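PDB 2V3M: H/ACA ribonucleoprotein complex non-core subunit NAF1 from Saccharomyces cerevisiae, which binds RNA and is required for maturation of box H/ACA snoRNPs and for ribosome biogenesis, leaving the assembling particle when GAR1 replaces it. Local coordinates for residues A[61-71]-A[101-112]. Sequence-based numbering, arbitrary orientation.
Sequences SIFCLEDRTLI and LKVRLGEKAFIV
Strand 62-65 and strand 108-112 lie next to each other in the antiparallel sheet of the Gar1-like domain of NAF1; beyond the paired strands, a salt-bridge network joins the turn after strand 62-65 to the loop before strand 108-112. Cys64 and Phe110 form a hydrogen-bonded antiparallel pair: Phe110 N gives to Cys64 O at 2.8 Å, and Cys64 N gives to Phe110 O at 2.9 Å. Val112 N to Ile62 O, nearly straight at 170°, extends the ladder by a further bond. Cys64 and Phe110 share one face of the sheet, where Cys64 SG also meets Val112 CG2; Phe63 and Ile111 occupy the other, with Phe63 packing on Ile46 of strand 43-48.

With CG beside its backbone N (chi1 -58°), the Phe110 ring swings toward the type I turn Leu65-Arg68, and its CE1 comes within 3.4 Å of Glu66 CB. This turn links strand 62-65 to strand 70-73 in a beta hairpin, and Asp67 in it reaches Arg104, in the segment leading to strand 108-112. Asp67 closes an Asx turn, OD1 accepting from both Thr69 N and Thr69 OG1 on the same face of the carboxylate. That leaves OD2 to receive Arg104 NH2 through its syn lone pair, 3.1 Å away, the carboxylate and guanidinium planes standing perpendicular. Thr69 OG1 takes a weak bond from the same NH2, while Arg104 NH1 forms a salt bridge with Glu107 OE1 at 2.7 Å. The two acids thus take different nitrogens, which fixes the rotation of the guanidinium. Leu65 CD2 lies 3.5 Å above the centre of the guanidinium, over one face, and also touches Leu101 CD2 at 3.6 Å. Beyond it, Ile71 CG2 meets Leu101 CD1, bringing Leu101 of helix 95-102 against the hairpin.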
loop_
_atom_site.group_PDB
_atom_site.type_symbol
_atom_site.label_atom_id
_atom_site.label_comp_id
_atom_site.label_asym_id
_atom_site.label_seq_id
_atom_site.Cartn_x
_atom_site.Cartn_y
_atom_site.Cartn_z
ATOM N N SER A 61 -12.652 -13.813 -0.841
ATOM C CA SER A 61 -13.240 -13.530 0.495
ATOM C C SER A 61 -13.596 -12.078 0.388
ATOM O O SER A 61 -12.772 -11.319 -0.236
ATOM C CB SER A 61 -12.131 -13.671 1.583
ATOM O OG SER A 61 -11.030 -14.528 1.139
ATOM N N ILE A 62 -14.721 -11.675 0.987
ATOM C CA ILE A 62 -15.107 -10.241 0.936
ATOM C C ILE A 62 -14.820 -9.483 2.222
ATOM O O ILE A 62 -15.288 -9.901 3.300
ATOM C CB ILE A 62 -16.585 -10.037 0.811
ATOM C CG1 ILE A 62 -17.322 -10.972 -0.186
ATOM C CG2 ILE A 62 -16.858 -8.582 0.550
ATOM C CD1 ILE A 62 -16.527 -11.638 -1.235
ATOM N N PHE A 63 -14.105 -8.360 2.100
ATOM C CA PHE A 63 -13.814 -7.482 3.204
ATOM C C PHE A 63 -14.919 -6.450 3.352
ATOM O O PHE A 63 -15.485 -6.015 2.336
ATOM C CB PHE A 63 -12.513 -6.811 2.896
ATOM C CG PHE A 63 -11.364 -7.740 2.881
ATOM C CD1 PHE A 63 -11.069 -8.472 1.744
ATOM C CD2 PHE A 63 -10.513 -7.862 3.979
ATOM C CE1 PHE A 63 -9.947 -9.343 1.738
ATOM C CE2 PHE A 63 -9.426 -8.718 3.970
ATOM C CZ PHE A 63 -9.149 -9.459 2.878
ATOM N N CYS A 64 -15.178 -6.044 4.591
ATOM C CA CYS A 64 -16.111 -4.941 4.928
ATOM C C CYS A 64 -15.678 -4.234 6.202
ATOM O O CYS A 64 -14.822 -4.725 6.871
ATOM C CB CYS A 64 -17.517 -5.485 5.157
ATOM S SG CYS A 64 -17.670 -6.766 6.526
ATOM N N LEU A 65 -16.269 -3.103 6.516
ATOM C CA LEU A 65 -16.002 -2.422 7.738
ATOM C C LEU A 65 -16.923 -3.056 8.764
ATOM O O LEU A 65 -17.679 -3.900 8.390
ATOM C CB LEU A 65 -16.256 -0.919 7.527
ATOM C CG LEU A 65 -15.072 -0.092 6.957
ATOM C CD1 LEU A 65 -13.847 -0.896 6.656
ATOM C CD2 LEU A 65 -15.506 0.693 5.788
ATOM N N GLU A 66 -16.875 -2.646 10.022
ATOM C CA GLU A 66 -17.832 -3.055 11.061
ATOM C C GLU A 66 -19.246 -2.690 10.745
ATOM O O GLU A 66 -20.164 -3.321 11.228
ATOM C CB GLU A 66 -17.449 -2.422 12.378
ATOM C CG GLU A 66 -17.905 -3.170 13.540
ATOM C CD GLU A 66 -17.234 -2.726 14.816
ATOM O OE1 GLU A 66 -17.365 -3.435 15.800
ATOM O OE2 GLU A 66 -16.558 -1.674 14.838
ATOM N N ASP A 67 -19.486 -1.622 10.002
ATOM C CA ASP A 67 -20.906 -1.300 9.755
ATOM C C ASP A 67 -21.401 -2.035 8.517
ATOM O O ASP A 67 -22.422 -1.711 7.923
ATOM C CB ASP A 67 -21.153 0.186 9.593
ATOM C CG ASP A 67 -20.342 0.810 8.466
ATOM O OD1 ASP A 67 -19.529 0.095 7.837
ATOM O OD2 ASP A 67 -20.490 2.050 8.236
ATOM N N ARG A 68 -20.652 -3.028 8.113
ATOM C CA ARG A 68 -20.976 -3.764 6.915
ATOM C C ARG A 68 -20.899 -3.000 5.568
ATOM O O ARG A 68 -21.460 -3.414 4.561
ATOM C CB ARG A 68 -22.286 -4.491 7.085
ATOM C CG ARG A 68 -22.179 -5.729 7.927
ATOM C CD ARG A 68 -23.453 -6.053 8.591
ATOM N NE ARG A 68 -23.203 -6.691 9.886
ATOM C CZ ARG A 68 -23.075 -8.009 10.071
ATOM N NH1 ARG A 68 -23.113 -8.823 9.021
ATOM N NH2 ARG A 68 -22.861 -8.531 11.290
ATOM N N THR A 69 -20.146 -1.909 5.569
ATOM C CA THR A 69 -19.818 -1.212 4.368
ATOM C C THR A 69 -18.872 -2.148 3.638
ATOM O O THR A 69 -17.827 -2.540 4.134
ATOM C CB THR A 69 -19.143 0.122 4.636
ATOM O OG1 THR A 69 -20.086 1.017 5.239
ATOM C CG2 THR A 69 -18.698 0.696 3.323
ATOM N N LEU A 70 -19.272 -2.545 2.446
ATOM C CA LEU A 70 -18.527 -3.488 1.678
ATOM C C LEU A 70 -17.274 -2.867 1.036
ATOM O O LEU A 70 -17.431 -1.878 0.264
ATOM C CB LEU A 70 -19.434 -3.982 0.594
ATOM C CG LEU A 70 -18.643 -4.531 -0.627
ATOM C CD1 LEU A 70 -18.289 -5.968 -0.334
ATOM C CD2 LEU A 70 -19.331 -4.441 -2.068
ATOM N N ILE A 71 -16.076 -3.446 1.309
ATOM C CA ILE A 71 -14.863 -2.972 0.712
ATOM C C ILE A 71 -14.605 -3.612 -0.653
ATOM O O ILE A 71 -14.584 -3.010 -1.734
ATOM C CB ILE A 71 -13.704 -3.219 1.545
ATOM C CG1 ILE A 71 -13.844 -2.427 2.872
ATOM C CG2 ILE A 71 -12.472 -2.826 0.681
ATOM C CD1 ILE A 71 -12.700 -2.576 3.803
ATOM N N LEU A 101 -13.941 5.194 1.332
ATOM C CA LEU A 101 -13.025 4.438 2.154
ATOM C C LEU A 101 -11.766 5.209 2.435
ATOM O O LEU A 101 -11.361 5.203 3.574
ATOM C CB LEU A 101 -12.695 3.147 1.471
ATOM C CG LEU A 101 -13.887 2.209 1.192
ATOM C CD1 LEU A 101 -13.337 0.990 0.386
ATOM C CD2 LEU A 101 -14.643 1.650 2.450
ATOM N N LYS A 102 -11.174 5.868 1.425
ATOM C CA LYS A 102 -10.094 6.842 1.552
ATOM C C LYS A 102 -10.194 7.618 2.876
ATOM O O LYS A 102 -9.244 7.769 3.640
ATOM C CB LYS A 102 -10.196 7.824 0.357
ATOM C CG LYS A 102 -9.182 9.064 0.309
ATOM C CD LYS A 102 -7.989 8.674 -0.546
ATOM C CE LYS A 102 -6.776 9.608 -0.572
ATOM N NZ LYS A 102 -5.983 9.407 -1.867
ATOM N N VAL A 103 -11.377 8.099 3.147
ATOM C CA VAL A 103 -11.635 8.938 4.262
ATOM C C VAL A 103 -11.844 8.149 5.598
ATOM O O VAL A 103 -11.934 8.721 6.696
ATOM C CB VAL A 103 -12.859 9.706 3.854
ATOM C CG1 VAL A 103 -13.834 9.922 5.032
ATOM C CG2 VAL A 103 -12.410 10.945 3.215
ATOM N N ARG A 104 -11.936 6.835 5.526
ATOM C CA ARG A 104 -12.134 6.079 6.728
ATOM C C ARG A 104 -10.950 5.241 7.147
ATOM O O ARG A 104 -11.181 4.248 7.824
ATOM C CB ARG A 104 -13.237 5.127 6.455
ATOM C CG ARG A 104 -14.606 5.796 6.264
ATOM C CD ARG A 104 -15.514 5.042 7.127
ATOM N NE ARG A 104 -16.619 4.468 6.415
ATOM C CZ ARG A 104 -17.400 3.527 6.922
ATOM N NH1 ARG A 104 -17.176 2.996 8.129
ATOM N NH2 ARG A 104 -18.388 3.092 6.199
ATOM N N LEU A 105 -9.724 5.595 6.721
ATOM C CA LEU A 105 -8.523 4.951 7.141
ATOM C C LEU A 105 -8.457 4.760 8.633
ATOM O O LEU A 105 -8.844 5.667 9.366
ATOM C CB LEU A 105 -7.373 5.803 6.731
ATOM C CG LEU A 105 -6.734 5.462 5.382
ATOM C CD1 LEU A 105 -7.733 4.666 4.437
ATOM C CD2 LEU A 105 -6.171 6.751 4.797
ATOM N N GLY A 106 -7.996 3.577 9.101
ATOM C CA GLY A 106 -7.740 3.354 10.537
ATOM C C GLY A 106 -8.819 2.537 11.217
ATOM O O GLY A 106 -8.628 2.083 12.350
ATOM N N GLU A 107 -9.967 2.381 10.541
ATOM C CA GLU A 107 -11.108 1.588 11.026
ATOM C C GLU A 107 -10.785 0.131 10.864
ATOM O O GLU A 107 -10.050 -0.244 9.896
ATOM C CB GLU A 107 -12.369 1.825 10.235
ATOM C CG GLU A 107 -13.093 3.028 10.627
ATOM C CD GLU A 107 -14.484 3.191 9.981
ATOM O OE1 GLU A 107 -15.129 2.181 9.689
ATOM O OE2 GLU A 107 -14.954 4.358 9.798
ATOM N N LYS A 108 -11.332 -0.691 11.776
ATOM C CA LYS A 108 -11.117 -2.130 11.740
ATOM C C LYS A 108 -11.745 -2.791 10.543
ATOM O O LYS A 108 -12.876 -2.487 10.236
ATOM C CB LYS A 108 -11.698 -2.778 12.938
ATOM C CG LYS A 108 -10.816 -2.700 14.118
ATOM C CD LYS A 108 -11.558 -3.284 15.239
ATOM C CE LYS A 108 -10.621 -3.458 16.495
ATOM N NZ LYS A 108 -9.218 -4.078 16.094
ATOM N N ALA A 109 -11.032 -3.648 9.819
ATOM C CA ALA A 109 -11.672 -4.355 8.697
ATOM C C ALA A 109 -12.015 -5.793 9.016
ATOM O O ALA A 109 -11.436 -6.448 9.900
ATOM C CB ALA A 109 -10.823 -4.338 7.476
ATOM N N PHE A 110 -12.947 -6.327 8.267
ATOM C CA PHE A 110 -13.473 -7.641 8.633
ATOM C C PHE A 110 -13.661 -8.448 7.357
ATOM O O PHE A 110 -13.806 -7.933 6.234
ATOM C CB PHE A 110 -14.848 -7.609 9.329
ATOM C CG PHE A 110 -14.895 -6.803 10.581
ATOM C CD1 PHE A 110 -14.911 -5.365 10.545
ATOM C CD2 PHE A 110 -14.983 -7.462 11.823
ATOM C CE1 PHE A 110 -14.968 -4.688 11.698
ATOM C CE2 PHE A 110 -15.033 -6.757 12.971
ATOM C CZ PHE A 110 -15.048 -5.393 12.935
ATOM N N ILE A 111 -13.753 -9.739 7.551
ATOM C CA ILE A 111 -13.829 -10.608 6.443
ATOM C C ILE A 111 -15.161 -11.306 6.616
ATOM O O ILE A 111 -15.527 -11.746 7.710
ATOM C CB ILE A 111 -12.577 -11.499 6.422
ATOM C CG1 ILE A 111 -12.359 -12.105 5.076
ATOM C CG2 ILE A 111 -12.648 -12.652 7.481
ATOM C CD1 ILE A 111 -13.538 -13.063 4.679
ATOM N N VAL A 112 -15.972 -11.306 5.569
ATOM C CA VAL A 112 -17.334 -11.922 5.616
ATOM C C VAL A 112 -17.247 -13.419 5.479
ATOM O O VAL A 112 -16.420 -13.934 4.758
ATOM C CB VAL A 112 -18.121 -11.501 4.407
ATOM C CG1 VAL A 112 -19.359 -12.294 4.265
ATOM C CG2 VAL A 112 -18.453 -10.068 4.462
#